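Local coordinates for protein aspartate-semialdehyde dehydrogenase 2 (Vibrio cholerae, PDB 2R00) that catalyses the NADPH-dependent reductive dephosphorylation of L-aspartyl-4-phosphate to L-aspartate-semialdehyde, a step shared by lysine, methionine and threonine biosynthesis, at residues Y242-E246 against V311-V316. Residues are numbered along the deposited sequence; the frame is centred on the assembly and turned at random.
Sequences YGHAE and VVADNV
A chi1 of 180° at His244 places CG anti to the backbone N and turns the imidazole away from the 311-316 segment, while CB, set by the strand, is the atom that Val316 meets: CG2, the valine branch anti to the carbonyl carbon, reaches it at 3.5 Å. The two residues meet where strand 244-252 begins and its antiparallel neighbour 306-313 ends, beside the active site, in the mixed sheet of the dimerisation domain. Four backbone hydrogen bonds join the strands. His244 and Ala313 exchange one in each direction, His244 N to Ala313 O and Ala313 N to His244 O both measuring 2.9 Å; Glu246 and Val311 form the next such pair, closed by Glu246 N on Val311 O at 2.8 Å. Between them lies the non-hydrogen-bonded pair, Ala245 with Val312, where Ala245 CB packs on Val312 CG2 at 3.9 Å, on the face that also meets Cys197 and Ile198 of the second subunit.

The other face bears His244, Glu246, Val311 and Ala313 and lies against helix 131-147. The side chains of Glu246 and Val311 run alongside each other there, and OE2 of Glu246 sits at the edge of the His244 ring, in its plane. His244, the probable proton acceptor, gives ND1 to a hydrogen bond with Gln135 of that helix, which would fix the rotation of the ring. Val316 opens helix 316-335 beside Cys131, the residue that forms the acyl-thioester.

Gly243, at phi 94° and psi -168°, leads into the strand, and its CA makes a CA-H...O contact with Asp314 O at 3.5 Å. Just before it, a water bridges the two segments, donating to Tyr242 O at 3.2 Å and to Asp314 OD1 at 2.6 Å.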
ATOM      1  N   TYR A 242      13.467  -3.506   1.457  1.00 33.68           N
ATOM      2  CA  TYR A 242      14.527  -2.714   2.105  1.00 33.70           C
ATOM      3  C   TYR A 242      14.018  -1.323   2.490  1.00 32.96           C
ATOM      4  O   TYR A 242      13.666  -0.517   1.630  1.00 32.65           O
ATOM      5  CB  TYR A 242      15.762  -2.596   1.189  1.00 34.66           C
ATOM      6  CG  TYR A 242      16.387  -3.937   0.862  1.00 36.10           C
ATOM      7  CD1 TYR A 242      17.380  -4.481   1.679  1.00 37.75           C
ATOM      8  CD2 TYR A 242      15.966  -4.674  -0.248  1.00 37.80           C
ATOM      9  CE1 TYR A 242      17.947  -5.727   1.396  1.00 38.64           C
ATOM     10  CE2 TYR A 242      16.527  -5.919  -0.544  1.00 38.03           C
ATOM     11  CZ  TYR A 242      17.515  -6.436   0.287  1.00 37.58           C
ATOM     12  OH  TYR A 242      18.068  -7.661   0.010  1.00 37.63           O
ATOM     13  N   GLY A 243      13.982  -1.055   3.791  1.00 32.16           N
ATOM     14  CA  GLY A 243      13.436   0.184   4.311  1.00 31.13           C
ATOM     15  C   GLY A 243      11.980  -0.001   4.688  1.00 31.00           C
ATOM     16  O   GLY A 243      11.474  -1.129   4.746  1.00 30.87           O
ATOM     17  N   HIS A 244      11.303   1.111   4.934  1.00 30.40           N
ATOM     18  CA  HIS A 244       9.941   1.084   5.428  1.00 30.74           C
ATOM     19  C   HIS A 244       9.099   2.120   4.704  1.00 29.65           C
ATOM     20  O   HIS A 244       9.571   3.219   4.411  1.00 29.24           O
ATOM     21  CB  HIS A 244       9.933   1.349   6.942  1.00 31.75           C
ATOM     22  CG  HIS A 244       8.567   1.354   7.549  1.00 34.98           C
ATOM     23  ND1 HIS A 244       7.899   2.518   7.865  1.00 38.24           N
ATOM     24  CD2 HIS A 244       7.735   0.339   7.884  1.00 38.18           C
ATOM     25  CE1 HIS A 244       6.716   2.222   8.371  1.00 38.96           C
ATOM     26  NE2 HIS A 244       6.590   0.906   8.392  1.00 39.66           N
ATOM     27  N   ALA A 245       7.850   1.771   4.426  1.00 28.45           N
ATOM     28  CA  ALA A 245       6.945   2.692   3.742  1.00 27.95           C
ATOM     29  C   ALA A 245       5.555   2.651   4.360  1.00 27.53           C
ATOM     30  O   ALA A 245       5.178   1.649   4.973  1.00 27.62           O
ATOM     31  CB  ALA A 245       6.878   2.367   2.257  1.00 27.23           C
ATOM     32  N   GLU A 246       4.816   3.750   4.199  1.00 27.28           N
ATOM     33  CA  GLU A 246       3.427   3.868   4.636  1.00 27.37           C
ATOM     34  C   GLU A 246       2.630   4.619   3.597  1.00 26.81           C
ATOM     35  O   GLU A 246       3.097   5.612   3.073  1.00 26.85           O
ATOM     36  CB  GLU A 246       3.322   4.664   5.925  1.00 27.97           C
ATOM     37  CG  GLU A 246       4.199   4.172   7.020  1.00 29.71           C
ATOM     38  CD  GLU A 246       4.118   5.032   8.226  1.00 31.45           C
ATOM     39  OE1 GLU A 246       3.947   6.262   8.091  1.00 34.26           O
ATOM     40  OE2 GLU A 246       4.224   4.476   9.317  1.00 33.28           O
ATOM     41  N   VAL A 311       4.771   7.936   2.822  1.00 24.55           N
ATOM     42  CA  VAL A 311       5.849   8.343   3.707  1.00 25.11           C
ATOM     43  C   VAL A 311       6.837   7.196   3.753  1.00 25.53           C
ATOM     44  O   VAL A 311       6.444   6.042   3.946  1.00 25.50           O
ATOM     45  CB  VAL A 311       5.316   8.644   5.140  1.00 25.70           C
ATOM     46  CG1 VAL A 311       6.423   9.179   6.028  1.00 25.03           C
ATOM     47  CG2 VAL A 311       4.170   9.614   5.091  1.00 25.13           C
ATOM     48  N   VAL A 312       8.113   7.506   3.546  1.00 26.14           N
ATOM     49  CA  VAL A 312       9.157   6.492   3.491  1.00 26.75           C
ATOM     50  C   VAL A 312      10.287   6.812   4.480  1.00 28.04           C
ATOM     51  O   VAL A 312      10.628   7.977   4.700  1.00 27.73           O
ATOM     52  CB  VAL A 312       9.698   6.305   2.030  1.00 26.79           C
ATOM     53  CG1 VAL A 312      10.943   5.437   2.001  1.00 26.00           C
ATOM     54  CG2 VAL A 312       8.623   5.681   1.128  1.00 25.99           C
ATOM     55  N   ALA A 313      10.824   5.764   5.095  1.00 29.46           N
ATOM     56  CA  ALA A 313      12.104   5.818   5.803  1.00 31.34           C
ATOM     57  C   ALA A 313      13.020   4.800   5.155  1.00 32.66           C
ATOM     58  O   ALA A 313      12.687   3.601   5.097  1.00 32.87           O
ATOM     59  CB  ALA A 313      11.930   5.487   7.272  1.00 31.24           C
ATOM     60  N   ASP A 314      14.160   5.273   4.645  1.00 33.87           N
ATOM     61  CA  ASP A 314      15.165   4.385   4.073  1.00 35.26           C
ATOM     62  C   ASP A 314      15.902   3.656   5.196  1.00 35.68           C
ATOM     63  O   ASP A 314      15.900   2.423   5.244  1.00 36.16           O
ATOM     64  CB  ASP A 314      16.153   5.149   3.180  1.00 35.70           C
ATOM     65  CG  ASP A 314      17.129   4.224   2.465  1.00 37.70           C
ATOM     66  OD1 ASP A 314      16.712   3.129   2.009  1.00 39.07           O
ATOM     67  OD2 ASP A 314      18.319   4.593   2.363  1.00 39.59           O
ATOM     68  N   ASN A 315      16.509   4.414   6.108  1.00 36.07           N
ATOM     69  CA  ASN A 315      17.156   3.809   7.270  1.00 36.34           C
ATOM     70  C   ASN A 315      16.267   3.892   8.504  1.00 36.28           C
ATOM     71  O   ASN A 315      16.232   4.913   9.201  1.00 36.63           O
ATOM     72  CB  ASN A 315      18.545   4.408   7.534  1.00 36.42           C
ATOM     73  CG  ASN A 315      19.384   3.544   8.461  1.00 37.50           C
ATOM     74  OD1 ASN A 315      20.559   3.285   8.195  1.00 38.12           O
ATOM     75  ND2 ASN A 315      18.779   3.080   9.555  1.00 36.10           N
ATOM     76  N   VAL A 316      15.564   2.794   8.763  1.00 36.23           N
ATOM     77  CA  VAL A 316      14.591   2.710   9.851  1.00 36.53           C
ATOM     78  C   VAL A 316      15.233   2.900  11.225  1.00 36.22           C
ATOM     79  O   VAL A 316      14.670   3.570  12.088  1.00 36.09           O
ATOM     80  CB  VAL A 316      13.790   1.379   9.798  1.00 36.60           C
ATOM     81  CG1 VAL A 316      12.755   1.333  10.900  1.00 36.97           C
ATOM     82  CG2 VAL A 316      13.100   1.225   8.449  1.00 36.89           C
TER
HETATM   83  O   HOH W   1      14.458   2.491   0.874  1.00 36.27           O